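Local coordinates for digeranylgeranylglycerophospholipid reductase (Sulfolobus acidocaldarius, PDB 4OPC), which reduces the double bonds of the geranylgeranyl chains in archaeal membrane lipid precursors, using a bound FAD, to give saturated archaeols, at residues A[9-14]-A[32-37]; A[15-20]-A[303-308]; A[154-159]-A[282-287]. All blocks are in the same frame, centred on the assembly; numbering follows the deposited sequence.

Contact 1. Residues A[9-14]-A[32-37]. With FDA (dihydroflavine-adenine dinucleotide), chain B.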
loop_
_atom_site.group_PDB
_atom_site.type_symbol
_atom_site.label_atom_id
_atom_site.label_comp_id
_atom_site.label_asym_id
_atom_site.label_seq_id
_atom_site.Cartn_x
_atom_site.Cartn_y
_atom_site.Cartn_z
ATOM N N VAL A 9 16.189 11.849 -14.605
ATOM C CA VAL A 9 15.085 11.489 -13.717
ATOM C C VAL A 9 15.380 11.997 -12.311
ATOM O O VAL A 9 16.518 11.873 -11.826
ATOM C CB VAL A 9 14.903 9.945 -13.655
ATOM C CG1 VAL A 9 13.762 9.563 -12.727
ATOM C CG2 VAL A 9 14.670 9.387 -15.050
ATOM N N LEU A 10 14.367 12.565 -11.656
ATOM C CA LEU A 10 14.433 12.914 -10.241
ATOM C C LEU A 10 13.408 12.086 -9.477
ATOM O O LEU A 10 12.212 12.144 -9.790
ATOM C CB LEU A 10 14.145 14.400 -10.044
ATOM C CG LEU A 10 13.918 14.863 -8.603
ATOM C CD1 LEU A 10 15.182 14.700 -7.758
ATOM C CD2 LEU A 10 13.453 16.302 -8.599
ATOM N N ILE A 11 13.868 11.328 -8.485
ATOM C CA ILE A 11 12.972 10.511 -7.656
ATOM C C ILE A 11 12.863 11.193 -6.314
ATOM O O ILE A 11 13.880 11.471 -5.667
ATOM C CB ILE A 11 13.499 9.072 -7.483
ATOM C CG1 ILE A 11 13.708 8.421 -8.853
ATOM C CG2 ILE A 11 12.534 8.242 -6.617
ATOM C CD1 ILE A 11 14.554 7.140 -8.812
ATOM N N ILE A 12 11.631 11.498 -5.917
ATOM C CA ILE A 12 11.389 12.206 -4.668
ATOM C C ILE A 12 10.807 11.233 -3.664
ATOM O O ILE A 12 9.634 10.842 -3.762
ATOM C CB ILE A 12 10.449 13.396 -4.852
ATOM C CG1 ILE A 12 10.947 14.318 -5.973
ATOM C CG2 ILE A 12 10.310 14.158 -3.546
ATOM C CD1 ILE A 12 9.990 15.456 -6.275
ATOM N N GLY A 13 11.653 10.824 -2.724
ATOM C CA GLY A 13 11.306 9.844 -1.709
ATOM C C GLY A 13 12.048 8.547 -1.940
ATOM O O GLY A 13 12.148 8.060 -3.071
ATOM N N GLY A 14 12.569 7.981 -0.861
ATOM C CA GLY A 14 13.390 6.790 -0.946
ATOM C C GLY A 14 12.916 5.619 -0.104
ATOM O O GLY A 14 13.742 4.829 0.337
ATOM N N ILE A 32 20.430 9.924 -12.761
ATOM C CA ILE A 32 19.293 9.844 -11.855
ATOM C C ILE A 32 19.676 10.390 -10.498
ATOM O O ILE A 32 20.744 10.075 -9.978
ATOM C CB ILE A 32 18.838 8.385 -11.677
ATOM C CG1 ILE A 32 18.528 7.750 -13.037
ATOM C CG2 ILE A 32 17.622 8.292 -10.744
ATOM C CD1 ILE A 32 18.469 6.230 -13.014
ATOM N N LEU A 33 18.801 11.221 -9.940
ATOM C CA LEU A 33 18.954 11.709 -8.579
ATOM C C LEU A 33 17.762 11.268 -7.751
ATOM O O LEU A 33 16.615 11.464 -8.160
ATOM C CB LEU A 33 19.018 13.238 -8.563
ATOM C CG LEU A 33 19.086 13.893 -7.178
ATOM C CD1 LEU A 33 20.339 13.466 -6.418
ATOM C CD2 LEU A 33 19.017 15.408 -7.292
ATOM N N LEU A 34 18.032 10.682 -6.591
ATOM C CA LEU A 34 16.966 10.439 -5.620
ATOM C C LEU A 34 17.233 11.281 -4.388
ATOM O O LEU A 34 18.369 11.374 -3.921
ATOM C CB LEU A 34 16.882 8.952 -5.255
ATOM C CG LEU A 34 15.808 8.493 -4.265
ATOM C CD1 LEU A 34 15.401 7.061 -4.584
ATOM C CD2 LEU A 34 16.281 8.576 -2.818
ATOM N N VAL A 35 16.179 11.891 -3.858
ATOM C CA VAL A 35 16.285 12.668 -2.632
ATOM C C VAL A 35 15.327 12.125 -1.579
ATOM O O VAL A 35 14.267 11.573 -1.906
ATOM C CB VAL A 35 15.988 14.171 -2.866
ATOM C CG1 VAL A 35 16.984 14.762 -3.878
ATOM C CG2 VAL A 35 14.547 14.399 -3.320
ATOM N N ASP A 36 15.695 12.266 -0.318
ATOM C CA ASP A 36 14.779 11.974 0.769
ATOM C C ASP A 36 15.032 12.956 1.901
ATOM O O ASP A 36 16.185 13.266 2.220
ATOM C CB ASP A 36 14.942 10.534 1.263
ATOM C CG ASP A 36 13.748 10.066 2.070
ATOM O OD1 ASP A 36 13.582 10.534 3.213
ATOM O OD2 ASP A 36 12.966 9.237 1.549
ATOM N N SER A 37 13.956 13.442 2.515
ATOM C CA SER A 37 14.052 14.378 3.633
ATOM C C SER A 37 14.755 13.793 4.856
ATOM O O SER A 37 15.290 14.536 5.669
ATOM C CB SER A 37 12.658 14.833 4.056
ATOM O OG SER A 37 12.002 15.511 2.998
HETATM P PA FDA B . 7.110 5.833 2.537
HETATM O O1A FDA B . 6.250 6.694 3.377
HETATM O O2A FDA B . 7.698 4.583 3.179
HETATM O O5B FDA B . 8.317 6.694 1.982
HETATM C C5B FDA B . 8.107 8.050 1.537
HETATM C C4B FDA B . 9.429 8.763 1.637
HETATM O O4B FDA B . 9.319 10.063 1.022
HETATM C C3B FDA B . 9.935 8.996 3.065
HETATM O O3B FDA B . 11.205 8.379 3.266
HETATM C C2B FDA B . 9.936 10.530 3.211
HETATM O O2B FDA B . 10.998 11.001 4.026
HETATM C C1B FDA B . 10.097 10.979 1.766
HETATM N N9A FDA B . 9.596 12.304 1.423
HETATM C C8A FDA B . 8.308 12.763 1.548
HETATM N N7A FDA B . 8.127 13.977 1.079
HETATM C C5A FDA B . 9.380 14.334 0.603
HETATM C C6A FDA B . 9.846 15.484 -0.065
HETATM N N6A FDA B . 9.062 16.502 -0.424
HETATM N N1A FDA B . 11.137 15.499 -0.451
HETATM C C2A FDA B . 11.918 14.463 -0.130
HETATM N N3A FDA B . 11.584 13.313 0.458
HETATM C C4A FDA B . 10.284 13.301 0.777
HETATM N N1 FDA B . 2.667 -2.784 4.207
HETATM C C2 FDA B . 3.141 -4.061 4.039
HETATM O O2 FDA B . 3.462 -4.483 2.933
HETATM N N3 FDA B . 3.273 -4.831 5.164
HETATM C C4 FDA B . 2.875 -4.511 6.446
HETATM O O4 FDA B . 3.179 -5.248 7.381
HETATM C C4X FDA B . 2.334 -3.211 6.553
HETATM N N5 FDA B . 1.937 -2.762 7.778
HETATM C C5X FDA B . 1.724 -1.415 7.988
HETATM C C6 FDA B . 1.594 -0.914 9.275
HETATM C C7 FDA B . 1.469 0.445 9.519
HETATM C C7M FDA B . 1.464 0.944 10.940
HETATM C C8 FDA B . 1.426 1.337 8.436
HETATM C C8M FDA B . 1.362 2.828 8.671
HETATM C C9 FDA B . 1.535 0.837 7.136
HETATM C C9A FDA B . 1.705 -0.523 6.902
HETATM N N10 FDA B . 1.862 -1.059 5.603
HETATM C C10 FDA B . 2.289 -2.361 5.455
HETATM C "C1'" FDA B . 1.896 -0.185 4.404
HETATM C "C2'" FDA B . 3.349 0.114 3.991
HETATM O "O2'" FDA B . 4.136 0.463 5.133
HETATM C "C3'" FDA B . 3.392 1.278 2.997
HETATM O "O3'" FDA B . 2.417 1.039 1.991
HETATM C "C4'" FDA B . 4.731 1.472 2.272
HETATM O "O4'" FDA B . 5.829 1.465 3.183
HETATM C "C5'" FDA B . 4.736 2.749 1.463
HETATM O "O5'" FDA B . 6.039 2.957 0.881
HETATM P P FDA B . 6.353 4.319 0.122
HETATM O O1P FDA B . 7.739 4.214 -0.367
HETATM O O2P FDA B . 5.264 4.664 -0.883
HETATM O O3P FDA B . 6.226 5.452 1.245
#
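The ribose end of the FAD pocket is built where Gly13 and Gly14, just past strand 9-12, meet Asp36. The Asp36 carboxylate serves chain and cofactor at once. Its OD2 accepts the amide of Gly14, N to OD2 2.7 Å, through the anti lone pair, the one facing away from OD1. That same OD2 takes the ribose hydroxyl O3B of the dihydroflavin cofactor at 2.6 Å, while OD1 receives the adjoining hydroxyl O2B at 2.7 Å and the backbone N of Lys38. Four bonds therefore fix the group's rotation. With CG trans to the backbone N (chi1 -162°), the side chain swings back toward the glycine turn. Strand 9-12, helix 16-25 and strand 32-35 form the first beta-alpha-beta unit of a Rossmann-type fold, with its glycine-rich turn after the first strand and the ribose-binding acid at the end of the second. A CB on Gly13 would collide with ribose O4B. Behind the pocket the strands run parallel, 14° apart, laced by the bonds Leu33 N to Val9 O, Ile11 N to Leu33 O, Val35 N to Ile11 O and Gly13 N to Val35 O. On the face turned to helix 16-25, Ile11 uses both ends: CG2 abuts Leu34 CD1 at 3.7 Å, and CD1 meets Ile32 CG2 at 3.8 Å. On the other face Leu10 and Leu33 run abreast, with CD1 of Leu10 3.9 Å from CD2 of Leu33, and strand 132-140 packs over both. Ile12 CG2 lies against a face of the adenine, 3.5 Å from its N1A.

Contact 2. Residues A[15-20]-A[303-308]. With FDA (dihydroflavine-adenine dinucleotide), chain B.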
loop_
_atom_site.group_PDB
_atom_site.type_symbol
_atom_site.label_atom_id
_atom_site.label_comp_id
_atom_site.label_asym_id
_atom_site.label_seq_id
_atom_site.Cartn_x
_atom_site.Cartn_y
_atom_site.Cartn_z
ATOM N N GLY A 15 11.603 5.514 0.123
ATOM C CA GLY A 15 11.037 4.339 0.776
ATOM C C GLY A 15 10.984 3.173 -0.192
ATOM O O GLY A 15 11.704 3.171 -1.184
ATOM N N PHE A 16 10.143 2.181 0.069
ATOM C CA PHE A 16 10.109 1.032 -0.834
ATOM C C PHE A 16 9.748 1.439 -2.256
ATOM O O PHE A 16 10.261 0.867 -3.215
ATOM C CB PHE A 16 9.138 -0.042 -0.340
ATOM C CG PHE A 16 9.792 -1.134 0.463
ATOM C CD1 PHE A 16 10.603 -0.830 1.551
ATOM C CD2 PHE A 16 9.580 -2.464 0.144
ATOM C CE1 PHE A 16 11.187 -1.841 2.301
ATOM C CE2 PHE A 16 10.170 -3.477 0.886
ATOM C CZ PHE A 16 10.968 -3.166 1.974
ATOM N N ALA A 17 8.881 2.441 -2.408
ATOM C CA ALA A 17 8.500 2.846 -3.756
ATOM C C ALA A 17 9.660 3.519 -4.486
ATOM O O ALA A 17 10.092 3.059 -5.542
ATOM C CB ALA A 17 7.277 3.756 -3.715
ATOM N N GLY A 18 10.195 4.595 -3.915
ATOM C CA GLY A 18 11.270 5.324 -4.567
ATOM C C GLY A 18 12.528 4.503 -4.763
ATOM O O GLY A 18 13.195 4.590 -5.810
ATOM N N SER A 19 12.871 3.712 -3.746
ATOM C CA SER A 19 14.074 2.890 -3.839
ATOM C C SER A 19 13.930 1.821 -4.920
ATOM O O SER A 19 14.903 1.514 -5.612
ATOM C CB SER A 19 14.454 2.266 -2.491
ATOM O OG SER A 19 13.501 1.305 -2.077
ATOM N N SER A 20 12.733 1.265 -5.080
ATOM C CA SER A 20 12.464 0.298 -6.151
ATOM C C SER A 20 12.640 0.939 -7.517
ATOM O O SER A 20 13.252 0.374 -8.414
ATOM C CB SER A 20 11.052 -0.280 -6.036
ATOM O OG SER A 20 10.978 -1.196 -4.967
ATOM N N GLY A 303 4.849 -4.494 -0.975
ATOM C CA GLY A 303 4.911 -5.243 -2.226
ATOM C C GLY A 303 4.389 -4.459 -3.417
ATOM O O GLY A 303 5.047 -4.355 -4.458
ATOM N N SER A 304 3.213 -3.869 -3.260
ATOM C CA SER A 304 2.635 -3.093 -4.341
ATOM C C SER A 304 3.430 -1.801 -4.606
ATOM O O SER A 304 3.499 -1.345 -5.752
ATOM C CB SER A 304 1.160 -2.822 -4.062
ATOM O OG SER A 304 0.986 -2.314 -2.744
ATOM N N ALA A 305 4.056 -1.235 -3.574
ATOM C CA ALA A 305 4.989 -0.125 -3.788
ATOM C C ALA A 305 6.093 -0.554 -4.741
ATOM O O ALA A 305 6.431 0.178 -5.672
ATOM C CB ALA A 305 5.599 0.327 -2.475
ATOM N N MET A 306 6.680 -1.724 -4.492
ATOM C CA MET A 306 7.716 -2.250 -5.390
ATOM C C MET A 306 7.197 -2.495 -6.808
ATOM O O MET A 306 7.889 -2.197 -7.777
ATOM C CB MET A 306 8.346 -3.518 -4.823
ATOM C CG MET A 306 9.104 -3.267 -3.517
ATOM S SD MET A 306 10.140 -4.639 -3.008
ATOM C CE MET A 306 8.817 -5.711 -2.526
ATOM N N ILE A 307 5.981 -3.023 -6.928
ATOM C CA ILE A 307 5.382 -3.186 -8.248
ATOM C C ILE A 307 5.279 -1.822 -8.934
ATOM O O ILE A 307 5.618 -1.680 -10.105
ATOM C CB ILE A 307 3.994 -3.844 -8.158
ATOM C CG1 ILE A 307 4.111 -5.272 -7.604
ATOM C CG2 ILE A 307 3.333 -3.835 -9.532
ATOM C CD1 ILE A 307 2.753 -5.954 -7.389
ATOM N N SER A 308 4.823 -0.810 -8.211
ATOM C CA SER A 308 4.697 0.507 -8.823
ATOM C C SER A 308 6.057 1.081 -9.257
ATOM O O SER A 308 6.130 1.730 -10.289
ATOM C CB SER A 308 3.887 1.475 -7.932
ATOM O OG SER A 308 4.603 1.872 -6.768
HETATM P PA FDA B . 7.110 5.833 2.537
HETATM O O1A FDA B . 6.250 6.694 3.377
HETATM O O2A FDA B . 7.698 4.583 3.179
HETATM O O5B FDA B . 8.317 6.694 1.982
HETATM C C5B FDA B . 8.107 8.050 1.537
HETATM C C4B FDA B . 9.429 8.763 1.637
HETATM O O4B FDA B . 9.319 10.063 1.022
HETATM C C3B FDA B . 9.935 8.996 3.065
HETATM O O3B FDA B . 11.205 8.379 3.266
HETATM C C2B FDA B . 9.936 10.530 3.211
HETATM O O2B FDA B . 10.998 11.001 4.026
HETATM C C1B FDA B . 10.097 10.979 1.766
HETATM N N9A FDA B . 9.596 12.304 1.423
HETATM C C8A FDA B . 8.308 12.763 1.548
HETATM N N7A FDA B . 8.127 13.977 1.079
HETATM C C5A FDA B . 9.380 14.334 0.603
HETATM C C6A FDA B . 9.846 15.484 -0.065
HETATM N N6A FDA B . 9.062 16.502 -0.424
HETATM N N1A FDA B . 11.137 15.499 -0.451
HETATM C C2A FDA B . 11.918 14.463 -0.130
HETATM N N3A FDA B . 11.584 13.313 0.458
HETATM C C4A FDA B . 10.284 13.301 0.777
HETATM N N1 FDA B . 2.667 -2.784 4.207
HETATM C C2 FDA B . 3.141 -4.061 4.039
HETATM O O2 FDA B . 3.462 -4.483 2.933
HETATM N N3 FDA B . 3.273 -4.831 5.164
HETATM C C4 FDA B . 2.875 -4.511 6.446
HETATM O O4 FDA B . 3.179 -5.248 7.381
HETATM C C4X FDA B . 2.334 -3.211 6.553
HETATM N N5 FDA B . 1.937 -2.762 7.778
HETATM C C5X FDA B . 1.724 -1.415 7.988
HETATM C C6 FDA B . 1.594 -0.914 9.275
HETATM C C7 FDA B . 1.469 0.445 9.519
HETATM C C7M FDA B . 1.464 0.944 10.940
HETATM C C8 FDA B . 1.426 1.337 8.436
HETATM C C8M FDA B . 1.362 2.828 8.671
HETATM C C9 FDA B . 1.535 0.837 7.136
HETATM C C9A FDA B . 1.705 -0.523 6.902
HETATM N N10 FDA B . 1.862 -1.059 5.603
HETATM C C10 FDA B . 2.289 -2.361 5.455
HETATM C "C1'" FDA B . 1.896 -0.185 4.404
HETATM C "C2'" FDA B . 3.349 0.114 3.991
HETATM O "O2'" FDA B . 4.136 0.463 5.133
HETATM C "C3'" FDA B . 3.392 1.278 2.997
HETATM O "O3'" FDA B . 2.417 1.039 1.991
HETATM C "C4'" FDA B . 4.731 1.472 2.272
HETATM O "O4'" FDA B . 5.829 1.465 3.183
HETATM C "C5'" FDA B . 4.736 2.749 1.463
HETATM O "O5'" FDA B . 6.039 2.957 0.881
HETATM P P FDA B . 6.353 4.319 0.122
HETATM O O1P FDA B . 7.739 4.214 -0.367
HETATM O O2P FDA B . 5.264 4.664 -0.883
HETATM O O3P FDA B . 6.226 5.452 1.245
#
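The Met306 chain runs along the flank of Phe16 in a Met-aromatic contact between helix 16-25 and helix 302-322. The thioether approaches the ring obliquely: SD is 4.9 Å from the Phe16 ring centroid and 62° off its normal. Met306 CG also comes in at a slant, 3.8 Å from Phe16 CD2; it lies anti to the carbonyl carbon (chi1 -65°), which carries the chain alongside the ring. Beside this pair, the small Ala305 points its methyl at the other helix, where CB rests 4.0 Å from Ala17 CB and also touches Phe16 CB. Alanine against alanine lets the segment axes close to 7.6 Å at a crossing of -32°. The same turn grips the cofactor, because Ala17 N donates a nearly straight bond to the pyrophosphate oxygen O1P (2.9 Å) at the start of the helix whose N-cap position is Gly15, as in other Rossmann-type dinucleotide sites. Lys302 adds a cation-pi contact to the Phe16 ring. Outward from the interface, helix 54-60 packs on Met306 through Phe57 and Leu60, helix 99-112 brings Asn103 against Phe16, and Ile307 turns away toward helix 332-357 and the bound lipid.

Contact 3. Residues A[154-159]-A[282-287]. With FDA (dihydroflavine-adenine dinucleotide), chain B.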
loop_
_atom_site.group_PDB
_atom_site.type_symbol
_atom_site.label_atom_id
_atom_site.label_comp_id
_atom_site.label_asym_id
_atom_site.label_seq_id
_atom_site.Cartn_x
_atom_site.Cartn_y
_atom_site.Cartn_z
ATOM N N VAL A 154 9.789 13.371 -13.148
ATOM C CA VAL A 154 9.834 13.290 -11.697
ATOM C C VAL A 154 9.059 12.037 -11.292
ATOM O O VAL A 154 7.946 11.801 -11.782
ATOM C CB VAL A 154 9.186 14.519 -11.038
ATOM C CG1 VAL A 154 8.951 14.276 -9.546
ATOM C CG2 VAL A 154 10.057 15.756 -11.211
ATOM N N VAL A 155 9.655 11.221 -10.430
ATOM C CA VAL A 155 8.949 10.102 -9.827
ATOM C C VAL A 155 8.557 10.558 -8.432
ATOM O O VAL A 155 9.420 10.815 -7.587
ATOM C CB VAL A 155 9.838 8.843 -9.762
ATOM C CG1 VAL A 155 9.131 7.742 -9.000
ATOM C CG2 VAL A 155 10.195 8.379 -11.168
ATOM N N GLU A 156 7.255 10.726 -8.211
ATOM C CA GLU A 156 6.728 11.207 -6.944
ATOM C C GLU A 156 6.477 9.998 -6.053
ATOM O O GLU A 156 5.536 9.234 -6.264
ATOM C CB GLU A 156 5.423 11.982 -7.185
ATOM C CG GLU A 156 5.250 13.235 -6.327
ATOM C CD GLU A 156 4.657 12.974 -4.945
ATOM O OE1 GLU A 156 4.749 11.836 -4.452
ATOM O OE2 GLU A 156 4.137 13.928 -4.326
ATOM N N ALA A 157 7.341 9.829 -5.062
ATOM C CA ALA A 157 7.326 8.666 -4.191
ATOM C C ALA A 157 7.342 9.130 -2.732
ATOM O O ALA A 157 8.035 8.556 -1.889
ATOM C CB ALA A 157 8.526 7.777 -4.496
ATOM N N THR A 158 6.566 10.172 -2.446
ATOM C CA THR A 158 6.623 10.851 -1.149
ATOM C C THR A 158 5.759 10.208 -0.064
ATOM O O THR A 158 5.616 10.751 1.037
ATOM C CB THR A 158 6.219 12.336 -1.277
ATOM O OG1 THR A 158 4.853 12.411 -1.709
ATOM C CG2 THR A 158 7.130 13.094 -2.253
ATOM N N GLY A 159 5.200 9.038 -0.351
ATOM C CA GLY A 159 4.305 8.378 0.591
ATOM C C GLY A 159 3.002 9.129 0.810
ATOM O O GLY A 159 2.586 9.930 -0.030
ATOM N N ASN A 282 2.048 14.818 -17.525
ATOM C CA ASN A 282 3.172 15.400 -18.256
ATOM C C ASN A 282 4.378 15.598 -17.347
ATOM O O ASN A 282 4.337 16.425 -16.435
ATOM C CB ASN A 282 2.808 16.759 -18.859
ATOM C CG ASN A 282 1.600 16.717 -19.772
ATOM O OD1 ASN A 282 1.327 15.726 -20.453
ATOM N ND2 ASN A 282 0.874 17.825 -19.807
ATOM N N GLY A 283 5.448 14.848 -17.603
ATOM C CA GLY A 283 6.679 14.978 -16.838
ATOM C C GLY A 283 6.688 14.348 -15.455
ATOM O O GLY A 283 7.621 14.607 -14.683
ATOM N N ILE A 284 5.679 13.537 -15.120
ATOM C CA ILE A 284 5.594 13.012 -13.753
ATOM C C ILE A 284 4.896 11.662 -13.683
ATOM O O ILE A 284 3.904 11.414 -14.387
ATOM C CB ILE A 284 4.895 14.018 -12.816
ATOM C CG1 ILE A 284 4.855 13.495 -11.381
ATOM C CG2 ILE A 284 3.496 14.389 -13.344
ATOM C CD1 ILE A 284 4.449 14.553 -10.351
ATOM N N ILE A 285 5.433 10.791 -12.836
ATOM C CA ILE A 285 4.784 9.533 -12.464
ATOM C C ILE A 285 4.704 9.492 -10.945
ATOM O O ILE A 285 5.635 9.943 -10.262
ATOM C CB ILE A 285 5.562 8.321 -13.005
ATOM C CG1 ILE A 285 5.329 8.183 -14.513
ATOM C CG2 ILE A 285 5.192 7.024 -12.247
ATOM C CD1 ILE A 285 6.223 7.131 -15.165
ATOM N N VAL A 286 3.595 8.973 -10.414
ATOM C CA VAL A 286 3.380 8.857 -8.982
ATOM C C VAL A 286 3.330 7.386 -8.589
ATOM O O VAL A 286 2.678 6.583 -9.260
ATOM C CB VAL A 286 2.052 9.536 -8.595
ATOM C CG1 VAL A 286 1.822 9.454 -7.092
ATOM C CG2 VAL A 286 2.055 10.983 -9.064
ATOM N N ILE A 287 4.025 7.031 -7.509
ATOM C CA ILE A 287 4.125 5.634 -7.081
ATOM C C ILE A 287 3.955 5.486 -5.567
ATOM O O ILE A 287 3.960 6.478 -4.820
ATOM C CB ILE A 287 5.449 4.975 -7.538
ATOM C CG1 ILE A 287 6.649 5.683 -6.910
ATOM C CG2 ILE A 287 5.565 4.970 -9.059
ATOM C CD1 ILE A 287 7.973 4.981 -7.194
HETATM P PA FDA B . 7.110 5.833 2.537
HETATM O O1A FDA B . 6.250 6.694 3.377
HETATM O O2A FDA B . 7.698 4.583 3.179
HETATM O O5B FDA B . 8.317 6.694 1.982
HETATM C C5B FDA B . 8.107 8.050 1.537
HETATM C C4B FDA B . 9.429 8.763 1.637
HETATM O O4B FDA B . 9.319 10.063 1.022
HETATM C C3B FDA B . 9.935 8.996 3.065
HETATM O O3B FDA B . 11.205 8.379 3.266
HETATM C C2B FDA B . 9.936 10.530 3.211
HETATM O O2B FDA B . 10.998 11.001 4.026
HETATM C C1B FDA B . 10.097 10.979 1.766
HETATM N N9A FDA B . 9.596 12.304 1.423
HETATM C C8A FDA B . 8.308 12.763 1.548
HETATM N N7A FDA B . 8.127 13.977 1.079
HETATM C C5A FDA B . 9.380 14.334 0.603
HETATM C C6A FDA B . 9.846 15.484 -0.065
HETATM N N6A FDA B . 9.062 16.502 -0.424
HETATM N N1A FDA B . 11.137 15.499 -0.451
HETATM C C2A FDA B . 11.918 14.463 -0.130
HETATM N N3A FDA B . 11.584 13.313 0.458
HETATM C C4A FDA B . 10.284 13.301 0.777
HETATM N N1 FDA B . 2.667 -2.784 4.207
HETATM C C2 FDA B . 3.141 -4.061 4.039
HETATM O O2 FDA B . 3.462 -4.483 2.933
HETATM N N3 FDA B . 3.273 -4.831 5.164
HETATM C C4 FDA B . 2.875 -4.511 6.446
HETATM O O4 FDA B . 3.179 -5.248 7.381
HETATM C C4X FDA B . 2.334 -3.211 6.553
HETATM N N5 FDA B . 1.937 -2.762 7.778
HETATM C C5X FDA B . 1.724 -1.415 7.988
HETATM C C6 FDA B . 1.594 -0.914 9.275
HETATM C C7 FDA B . 1.469 0.445 9.519
HETATM C C7M FDA B . 1.464 0.944 10.940
HETATM C C8 FDA B . 1.426 1.337 8.436
HETATM C C8M FDA B . 1.362 2.828 8.671
HETATM C C9 FDA B . 1.535 0.837 7.136
HETATM C C9A FDA B . 1.705 -0.523 6.902
HETATM N N10 FDA B . 1.862 -1.059 5.603
HETATM C C10 FDA B . 2.289 -2.361 5.455
HETATM C "C1'" FDA B . 1.896 -0.185 4.404
HETATM C "C2'" FDA B . 3.349 0.114 3.991
HETATM O "O2'" FDA B . 4.136 0.463 5.133
HETATM C "C3'" FDA B . 3.392 1.278 2.997
HETATM O "O3'" FDA B . 2.417 1.039 1.991
HETATM C "C4'" FDA B . 4.731 1.472 2.272
HETATM O "O4'" FDA B . 5.829 1.465 3.183
HETATM C "C5'" FDA B . 4.736 2.749 1.463
HETATM O "O5'" FDA B . 6.039 2.957 0.881
HETATM P P FDA B . 6.353 4.319 0.122
HETATM O O1P FDA B . 7.739 4.214 -0.367
HETATM O O2P FDA B . 5.264 4.664 -0.883
HETATM O O3P FDA B . 6.226 5.452 1.245
HETATM O O HOH W 1 4.889 6.984 -2.283
#
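Val155 of strand 153-156 and Ile287, just past strand 284-286, make a tight contact, CG1 of Val155 standing 3.5 Å from CD1 of Ile287, closer than carbons usually pack. Ile287 reaches there because its CG1 lies between the backbone N and the carbonyl carbon (chi1 62°), which also sets that CG1 3.7 Å from Ala157 CB. Around this apolar patch the parallel backbones zip together: Val154 N bonds Gly283 O, Ile285 N bonds Val154 O, Glu156 N bonds Ile285 O and Ile287 N bonds Glu156 O. Past the strand ends, one water ties both segments to the cofactor. It accepts from Gly159 N and donates to Ile287 O, and its second donated bond reaches pyrophosphate oxygen O2P of the dihydroflavin at 2.7 Å. The adenine is met by Thr158, whose CB is 3.4 Å from N7A. What positions that threonine is Glu156, two residues back. Its OE1 takes Thr158 OG1 at 2.8 Å, on the syn side but tilted out of the carboxylate plane, and the Thr158 amide, N to OE1 3.2 Å, from above that same face, with Ser290 OG as a further partner. OE2 is held by the backbone amides of Phe164 and Arg165. Replacing Glu156 with an alanine would probably leave those two amides and the Thr158 amide and hydroxyl without their common acceptor, setting the turn beside the adenine freer to shift. On the sheet face away from the Glu156 side chain, Ala312 of helix 302-322 packs on Ile285, and also touches Ile287. With three backbone amides and the Thr158 hydroxyl all donating to it, the buried Glu156 carboxylate is likely to carry its negative charge even inside the core.

All three contacts are buried, and each reaches the same dinucleotide. Contacts 1 and 3 belong to the parallel strands of one sheet: strands 9-12 and 153-156 are neighbours, probably joined by Leu10 O to Val155 N and Ile12 O to Ala157 N. Both rely on ladders of backbone bonds and each has a carboxylate near the cofactor end of its strands, but Asp36 bonds the ribose directly whereas Glu156 acts one shell back, through Thr158. Contact 2 is a helix pair held by apolar and sulfur-aromatic packing. It lies closest to the chain's centre and presses on both sheet contacts, Gly18 against Ile11 and Leu34 of contact 1, Ala17 and Ser308 against Ile287 of contact 3.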